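Local coordinates for enolase (alpha proteobacterium BAL199, PDB 3UGV), which probably acts as a magnesium-dependent enolase-superfamily enzyme of the mandelate racemase and muconate lactonizing type, at residues 134-139 against 305-310; 311-316 against 322-327; 335-338 against 342-345. One frame throughout, in Å; residues are numbered along the deposited sequence.

Interactions 1 and 2 share helix 306-320, and interaction 3 lies in the chain that follows, close beside interaction 2. Interaction 1 is buried and joins that helix to helix 123-142 of the N-terminal family region; it combines an indole hydrogen bond with a CH-pi contact. Interaction 2, also buried, lies farther along the same helix and is wholly apolar, with a methionine pressed against two alanines. Interaction 3 is only partly buried and packs helix 330-337 on the loop that follows, one methyl meeting both carbon and backbone polar atoms. Trp310 ties them together, touching Met324 of interaction 2 and Met337 of interaction 3, while Thr342 and Trp345 bond to segment 322-327.

Interaction 1: residues 134-139 against 305-310; sequences AVWDAL and GGVSGW
Segments 134-139 and 305-310 come nearest at Trp136 and Val307, whose CA atoms are 7.2 Å apart, and the gap between them is bridged mainly by the indole of Trp136. Val307 covers one face of this ring. Its CG1 stands 3.6 Å from the centroid of the five-membered ring and only 5° off the ring normal, a clear CH-pi contact. That branch lies anti to the backbone N (chi1 170°), which carries it over the ring, while the parent CB sits closer to the rim, 3.4 Å from Trp136 CD1. At the ring edge the contact turns polar. Trp136 NE1 donates to Ser308 OG over 3.1 Å in an almost straight bond, 176° at the hydrogen, and the oxygen lies practically in the indole plane. Ser308 OG is also hydrogen-bonded to Asp132 OD1, one helical turn before Trp136, so the hydroxyl engages two side chains of the same partner helix. Leu147 and Leu150 of helix 147-150 pack on the indole too, and Leu151 of a second subunit touches it, which places this junction between the two family regions close to a subunit interface. The in-plane bond at NE1 and the face contact with Val307 both resist a turn of the ring about its CB-CG bond. The one polar atom of this buried ring therefore has a partner, and the serine bonded to Asp132 is probably well set to act as acceptor.

Interaction 2: residues 311-316 against 322-327; sequences MRAAGV and IPMSTH
Ile322 O takes a probable hydrogen bond from Thr342 OG1, and Met324, which touches Ala313 and Ala314 of helix 306-320, is tied by its backbone to the same threonine. Segment 322-327 runs where the seventh strand of the modified TIM barrel, (beta/alpha)7-beta, is expected in the enolase superfamily: backbone bonds from Ser325 to Val297 and from Thr326 to Trp345 fit a place between strand 296-297 and the last barrel strand. His327, at the end of the segment, bonds through ND1 to Asp300 OD2, a pairing that resembles the His-Asp dyad of mandelate racemase.

Against this framework the contact itself is apolar. Met324 points from the segment toward the helix, with CG anti to the backbone N (chi1 -179°) and the rest of the chain extended, so that SD and CE are delivered to the helix surface. Met324 CE comes within 4.1 Å of Ala313 CB and 4.3 Å of Ala314 CB, touching two consecutive small residues. Met324 CE also lies 3.7 Å from Ala314 N. Because Ala313 and Ala314 carry only methyls, the thioether can come down to the main chain. Trp310, one turn earlier on the helix, and Val297 also touch Met324, and Ala313 packs in addition on Met285 of helix 282-290. The methionine side chain is about 14 Å from a bound magnesium ion, so it belongs to the packing between barrel wall and outer helix and not to the metal site. The sulfur approaches the backbone directly, Met324 SD lying 3.7 Å from Ala314 CA.

Interaction 3: residues 335-338 against 342-345; sequences HVMR and TAHW
Met337 and Ala343 supply the apolar part of this contact, which packs helix 330-337 on the loop that follows. Their CA atoms are 5.7 Å apart. The CB of Ala343 points toward the helix and meets the thioether, 3.8 Å from Met337 CE and 4.0 Å from Met337 SD. The methionine is bent at both chi2 (-75°) and chi3 (-83°), which swings its methyl round to the loop. Trp310 of helix 306-320 and Val158 of strand 157-162 also pack on this side chain.

A second group of contacts sets carbon against backbone polar atoms. Met337 CE lies 3.4 Å from Trp345 O and 3.5 Å from His344 N, so the methyl rests on the main chain and not on either ring. In return, Ala343 CB sits 3.6 Å from Met337 O.

Two hydrogen bonds of Trp345 run to partners beyond the two segments: Trp345 NE1 bonds to Glu248 OE2, and Trp345 N bonds to Ser325 OG; the indole also has a cation-pi contact with Lys159. The segment leads straight into strand 346-348, and the arrangement matches the last helix-to-strand connection of an enolase-superfamily barrel, where the chain passes from the seventh helix into the eighth strand.

Interaction 1: residues 134-139 against 305-310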
loop_
_atom_site.group_PDB
_atom_site.type_symbol
_atom_site.label_atom_id
_atom_site.label_comp_id
_atom_site.label_asym_id
_atom_site.label_seq_id
_atom_site.Cartn_x
_atom_site.Cartn_y
_atom_site.Cartn_z
ATOM N N ALA F 134 10.617 -31.053 26.956
ATOM C CA ALA F 134 10.598 -32.194 27.868
ATOM C C ALA F 134 9.255 -32.922 27.833
ATOM O O ALA F 134 9.199 -34.150 27.761
ATOM C CB ALA F 134 10.909 -31.746 29.290
ATOM N N VAL F 135 8.173 -32.159 27.889
ATOM C CA VAL F 135 6.843 -32.750 27.947
ATOM C C VAL F 135 6.502 -33.504 26.660
ATOM O O VAL F 135 5.856 -34.551 26.687
ATOM C CB VAL F 135 5.781 -31.680 28.270
ATOM C CG1 VAL F 135 4.391 -32.179 27.943
ATOM C CG2 VAL F 135 5.877 -31.305 29.726
ATOM N N TRP F 136 6.947 -32.984 25.528
ATOM C CA TRP F 136 6.683 -33.662 24.275
ATOM C C TRP F 136 7.503 -34.941 24.220
ATOM O O TRP F 136 7.063 -35.938 23.650
ATOM C CB TRP F 136 7.041 -32.780 23.081
ATOM C CG TRP F 136 5.937 -31.900 22.588
ATOM C CD1 TRP F 136 5.824 -30.552 22.772
ATOM C CD2 TRP F 136 4.802 -32.294 21.803
ATOM N NE1 TRP F 136 4.688 -30.086 22.166
ATOM C CE2 TRP F 136 4.044 -31.130 21.556
ATOM C CE3 TRP F 136 4.353 -33.514 21.289
ATOM C CZ2 TRP F 136 2.861 -31.150 20.814
ATOM C CZ3 TRP F 136 3.169 -33.532 20.550
ATOM C CH2 TRP F 136 2.442 -32.358 20.320
ATOM N N ASP F 137 8.706 -34.905 24.790
ATOM C CA ASP F 137 9.534 -36.100 24.827
ATOM C C ASP F 137 8.843 -37.153 25.669
ATOM O O ASP F 137 8.801 -38.322 25.292
ATOM C CB ASP F 137 10.938 -35.823 25.378
ATOM C CG ASP F 137 11.766 -37.096 25.526
ATOM O OD1 ASP F 137 12.109 -37.720 24.494
ATOM O OD2 ASP F 137 12.070 -37.474 26.677
ATOM N N ALA F 138 8.299 -36.739 26.809
ATOM C CA ALA F 138 7.559 -37.667 27.672
ATOM C C ALA F 138 6.342 -38.288 26.963
ATOM O O ALA F 138 6.137 -39.494 27.020
ATOM C CB ALA F 138 7.150 -36.985 28.985
ATOM N N LEU F 139 5.552 -37.460 26.281
ATOM C CA LEU F 139 4.383 -37.940 25.551
ATOM C C LEU F 139 4.784 -38.944 24.482
ATOM O O LEU F 139 4.125 -39.953 24.292
ATOM C CB LEU F 139 3.620 -36.764 24.925
ATOM C CG LEU F 139 2.320 -37.060 24.181
ATOM C CD1 LEU F 139 1.217 -37.539 25.128
ATOM C CD2 LEU F 139 1.871 -35.810 23.444
ATOM N N GLY F 305 9.153 -21.252 21.231
ATOM C CA GLY F 305 8.140 -21.929 22.029
ATOM C C GLY F 305 8.215 -23.448 21.944
ATOM O O GLY F 305 7.188 -24.134 21.926
ATOM N N GLY F 306 9.442 -23.966 21.882
ATOM C CA GLY F 306 9.685 -25.395 21.889
ATOM C C GLY F 306 9.113 -26.113 20.687
ATOM O O GLY F 306 9.056 -25.559 19.590
ATOM N N VAL F 307 8.688 -27.356 20.893
ATOM C CA VAL F 307 8.070 -28.132 19.828
ATOM C C VAL F 307 6.740 -27.507 19.391
ATOM O O VAL F 307 6.455 -27.413 18.197
ATOM C CB VAL F 307 7.857 -29.602 20.248
ATOM C CG1 VAL F 307 6.999 -30.316 19.229
ATOM C CG2 VAL F 307 9.209 -30.313 20.422
ATOM N N SER F 308 5.945 -27.065 20.361
ATOM C CA SER F 308 4.638 -26.460 20.077
ATOM C C SER F 308 4.747 -25.240 19.185
ATOM O O SER F 308 4.070 -25.157 18.156
ATOM C CB SER F 308 3.933 -26.050 21.375
ATOM O OG SER F 308 3.596 -27.188 22.136
ATOM N N GLY F 309 5.593 -24.290 19.591
ATOM C CA GLY F 309 5.839 -23.096 18.796
ATOM C C GLY F 309 6.432 -23.371 17.426
ATOM O O GLY F 309 6.067 -22.712 16.454
ATOM N N TRP F 310 7.338 -24.345 17.331
ATOM C CA TRP F 310 7.923 -24.671 16.033
ATOM C C TRP F 310 6.857 -25.133 15.048
ATOM O O TRP F 310 6.851 -24.713 13.887
ATOM C CB TRP F 310 9.005 -25.742 16.151
ATOM C CG TRP F 310 9.507 -26.168 14.792
ATOM C CD1 TRP F 310 8.911 -27.046 13.945
ATOM C CD2 TRP F 310 10.681 -25.693 14.116
ATOM N NE1 TRP F 310 9.642 -27.162 12.793
ATOM C CE2 TRP F 310 10.734 -26.341 12.873
ATOM C CE3 TRP F 310 11.695 -24.790 14.450
ATOM C CZ2 TRP F 310 11.766 -26.121 11.957
ATOM C CZ3 TRP F 310 12.713 -24.564 13.540
ATOM C CH2 TRP F 310 12.742 -25.230 12.312
#

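Interaction 2: residues 311-316 against 322-327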
loop_
_atom_site.group_PDB
_atom_site.type_symbol
_atom_site.label_atom_id
_atom_site.label_comp_id
_atom_site.label_asym_id
_atom_site.label_seq_id
_atom_site.Cartn_x
_atom_site.Cartn_y
_atom_site.Cartn_z
ATOM N N MET F 311 5.955 -26.001 15.501
ATOM C CA MET F 311 4.960 -26.571 14.592
ATOM C C MET F 311 4.017 -25.490 14.083
ATOM O O MET F 311 3.610 -25.507 12.925
ATOM C CB MET F 311 4.169 -27.720 15.246
ATOM C CG MET F 311 5.008 -28.961 15.640
ATOM S SD MET F 311 6.114 -29.601 14.364
ATOM C CE MET F 311 4.966 -29.967 13.047
ATOM N N ARG F 312 3.670 -24.551 14.954
ATOM C CA ARG F 312 2.827 -23.432 14.554
ATOM C C ARG F 312 3.542 -22.541 13.544
ATOM O O ARG F 312 2.942 -22.075 12.573
ATOM C CB ARG F 312 2.382 -22.638 15.780
ATOM C CG ARG F 312 1.354 -23.413 16.593
ATOM C CD ARG F 312 1.041 -22.772 17.921
ATOM N NE ARG F 312 0.421 -23.736 18.823
ATOM C CZ ARG F 312 -0.204 -23.425 19.953
ATOM N NH1 ARG F 312 -0.318 -22.157 20.332
ATOM N NH2 ARG F 312 -0.717 -24.387 20.703
ATOM N N ALA F 313 4.837 -22.338 13.773
ATOM C CA ALA F 313 5.650 -21.499 12.919
ATOM C C ALA F 313 5.875 -22.197 11.592
ATOM O O ALA F 313 5.933 -21.542 10.555
ATOM C CB ALA F 313 6.986 -21.170 13.594
ATOM N N ALA F 314 5.987 -23.525 11.629
ATOM C CA ALA F 314 6.102 -24.318 10.405
ATOM C C ALA F 314 4.873 -24.103 9.540
ATOM O O ALA F 314 4.959 -24.073 8.307
ATOM C CB ALA F 314 6.243 -25.811 10.738
ATOM N N GLY F 315 3.725 -23.993 10.205
ATOM C CA GLY F 315 2.470 -23.671 9.559
ATOM C C GLY F 315 2.443 -22.294 8.921
ATOM O O GLY F 315 1.953 -22.150 7.814
ATOM N N VAL F 316 2.954 -21.276 9.614
ATOM C CA VAL F 316 3.101 -19.959 9.002
ATOM C C VAL F 316 4.086 -20.017 7.828
ATOM O O VAL F 316 3.785 -19.563 6.728
ATOM C CB VAL F 316 3.598 -18.897 10.002
ATOM C CG1 VAL F 316 3.795 -17.596 9.291
ATOM C CG2 VAL F 316 2.606 -18.710 11.158
ATOM N N ILE F 322 8.167 -19.956 2.821
ATOM C CA ILE F 322 9.510 -19.547 3.227
ATOM C C ILE F 322 10.300 -20.754 3.705
ATOM O O ILE F 322 9.830 -21.482 4.568
ATOM C CB ILE F 322 9.470 -18.535 4.400
ATOM C CG1 ILE F 322 8.566 -17.354 4.072
ATOM C CG2 ILE F 322 10.856 -18.008 4.684
ATOM C CD1 ILE F 322 9.158 -16.400 3.057
ATOM N N PRO F 323 11.504 -20.977 3.154
ATOM C CA PRO F 323 12.257 -22.142 3.641
ATOM C C PRO F 323 12.693 -21.945 5.089
ATOM O O PRO F 323 13.129 -20.868 5.478
ATOM C CB PRO F 323 13.459 -22.209 2.704
ATOM C CG PRO F 323 13.028 -21.449 1.482
ATOM C CD PRO F 323 12.130 -20.364 1.974
ATOM N N MET F 324 12.559 -22.995 5.885
ATOM C CA MET F 324 12.719 -22.894 7.323
ATOM C C MET F 324 13.853 -23.812 7.759
ATOM O O MET F 324 13.880 -24.987 7.392
ATOM C CB MET F 324 11.396 -23.287 7.982
ATOM C CG MET F 324 11.347 -23.223 9.485
ATOM S SD MET F 324 9.612 -23.286 9.975
ATOM C CE MET F 324 9.722 -23.531 11.739
ATOM N N SER F 325 14.798 -23.262 8.517
ATOM C CA SER F 325 15.943 -24.018 9.031
ATOM C C SER F 325 15.895 -23.974 10.547
ATOM O O SER F 325 15.029 -23.314 11.115
ATOM C CB SER F 325 17.266 -23.424 8.523
ATOM O OG SER F 325 17.428 -23.610 7.119
ATOM N N THR F 326 16.812 -24.668 11.211
ATOM C CA THR F 326 16.811 -24.691 12.669
ATOM C C THR F 326 17.922 -23.852 13.268
ATOM O O THR F 326 18.837 -23.421 12.583
ATOM C CB THR F 326 16.967 -26.117 13.241
ATOM O OG1 THR F 326 18.220 -26.672 12.808
ATOM C CG2 THR F 326 15.821 -27.010 12.791
ATOM N N HIS F 327 17.829 -23.629 14.568
ATOM C CA HIS F 327 18.914 -23.016 15.303
ATOM C C HIS F 327 19.098 -23.715 16.637
ATOM O O HIS F 327 18.168 -23.784 17.442
ATOM C CB HIS F 327 18.646 -21.547 15.548
ATOM C CG HIS F 327 19.727 -20.877 16.328
ATOM N ND1 HIS F 327 19.575 -20.506 17.647
ATOM C CD2 HIS F 327 20.987 -20.524 15.978
ATOM C CE1 HIS F 327 20.687 -19.934 18.070
ATOM N NE2 HIS F 327 21.564 -19.943 17.080
#

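Interaction 3: residues 335-338 against 342-345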
loop_
_atom_site.group_PDB
_atom_site.type_symbol
_atom_site.label_atom_id
_atom_site.label_comp_id
_atom_site.label_asym_id
_atom_site.label_seq_id
_atom_site.Cartn_x
_atom_site.Cartn_y
_atom_site.Cartn_z
ATOM N N HIS F 335 14.240 -34.024 14.660
ATOM C CA HIS F 335 12.896 -34.598 14.765
ATOM C C HIS F 335 11.839 -33.759 14.050
ATOM O O HIS F 335 11.131 -34.283 13.194
ATOM C CB HIS F 335 12.496 -34.858 16.223
ATOM C CG HIS F 335 13.041 -36.140 16.774
ATOM N ND1 HIS F 335 12.391 -37.349 16.631
ATOM C CD2 HIS F 335 14.178 -36.402 17.462
ATOM C CE1 HIS F 335 13.103 -38.300 17.209
ATOM N NE2 HIS F 335 14.192 -37.752 17.719
ATOM N N VAL F 336 11.743 -32.467 14.380
ATOM C CA VAL F 336 10.697 -31.623 13.785
ATOM C C VAL F 336 10.963 -31.326 12.317
ATOM O O VAL F 336 10.023 -31.106 11.556
ATOM C CB VAL F 336 10.465 -30.274 14.536
ATOM C CG1 VAL F 336 10.001 -30.521 15.948
ATOM C CG2 VAL F 336 11.728 -29.422 14.527
ATOM N N MET F 337 12.234 -31.317 11.915
ATOM C CA MET F 337 12.565 -31.094 10.497
ATOM C C MET F 337 12.031 -32.215 9.622
ATOM O O MET F 337 11.765 -32.009 8.434
ATOM C CB MET F 337 14.073 -30.913 10.270
ATOM C CG MET F 337 14.615 -29.597 10.790
ATOM S SD MET F 337 14.166 -28.226 9.719
ATOM C CE MET F 337 15.447 -28.367 8.466
ATOM N N ARG F 338 11.868 -33.396 10.218
ATOM C CA ARG F 338 11.305 -34.551 9.516
ATOM C C ARG F 338 9.838 -34.338 9.153
ATOM O O ARG F 338 9.334 -34.977 8.242
ATOM C CB ARG F 338 11.458 -35.835 10.344
ATOM C CG ARG F 338 12.892 -36.364 10.445
ATOM C CD ARG F 338 13.424 -36.840 9.100
ATOM N NE ARG F 338 12.605 -37.911 8.536
ATOM C CZ ARG F 338 12.878 -38.550 7.395
ATOM N NH1 ARG F 338 13.956 -38.238 6.686
ATOM N NH2 ARG F 338 12.074 -39.514 6.960
ATOM N N THR F 342 8.500 -26.895 4.837
ATOM C CA THR F 342 9.505 -26.169 4.074
ATOM C C THR F 342 10.910 -26.357 4.656
ATOM O O THR F 342 11.758 -25.493 4.528
ATOM C CB THR F 342 9.184 -24.665 3.943
ATOM O OG1 THR F 342 9.140 -24.077 5.243
ATOM C CG2 THR F 342 7.845 -24.440 3.231
ATOM N N ALA F 343 11.151 -27.500 5.286
ATOM C CA ALA F 343 12.459 -27.798 5.861
ATOM C C ALA F 343 13.573 -27.449 4.896
ATOM O O ALA F 343 13.498 -27.738 3.708
ATOM C CB ALA F 343 12.547 -29.262 6.258
ATOM N N HIS F 344 14.614 -26.817 5.411
ATOM C CA HIS F 344 15.684 -26.347 4.553
ATOM C C HIS F 344 17.019 -26.922 5.045
ATOM O O HIS F 344 17.475 -27.950 4.538
ATOM C CB HIS F 344 15.668 -24.808 4.488
ATOM C CG HIS F 344 16.569 -24.234 3.441
ATOM N ND1 HIS F 344 17.021 -22.929 3.486
ATOM C CD2 HIS F 344 17.116 -24.787 2.327
ATOM C CE1 HIS F 344 17.802 -22.703 2.443
ATOM N NE2 HIS F 344 17.888 -23.818 1.733
ATOM N N TRP F 345 17.632 -26.283 6.035
ATOM C CA TRP F 345 18.881 -26.794 6.611
ATOM C C TRP F 345 18.751 -26.991 8.111
ATOM O O TRP F 345 18.048 -26.235 8.799
ATOM C CB TRP F 345 20.044 -25.821 6.395
ATOM C CG TRP F 345 20.567 -25.666 4.994
ATOM C CD1 TRP F 345 20.131 -24.779 4.052
ATOM C CD2 TRP F 345 21.678 -26.362 4.404
ATOM N NE1 TRP F 345 20.887 -24.887 2.914
ATOM C CE2 TRP F 345 21.842 -25.854 3.099
ATOM C CE3 TRP F 345 22.535 -27.379 4.845
ATOM C CZ2 TRP F 345 22.837 -26.327 2.226
ATOM C CZ3 TRP F 345 23.527 -27.844 3.978
ATOM C CH2 TRP F 345 23.671 -27.312 2.690
#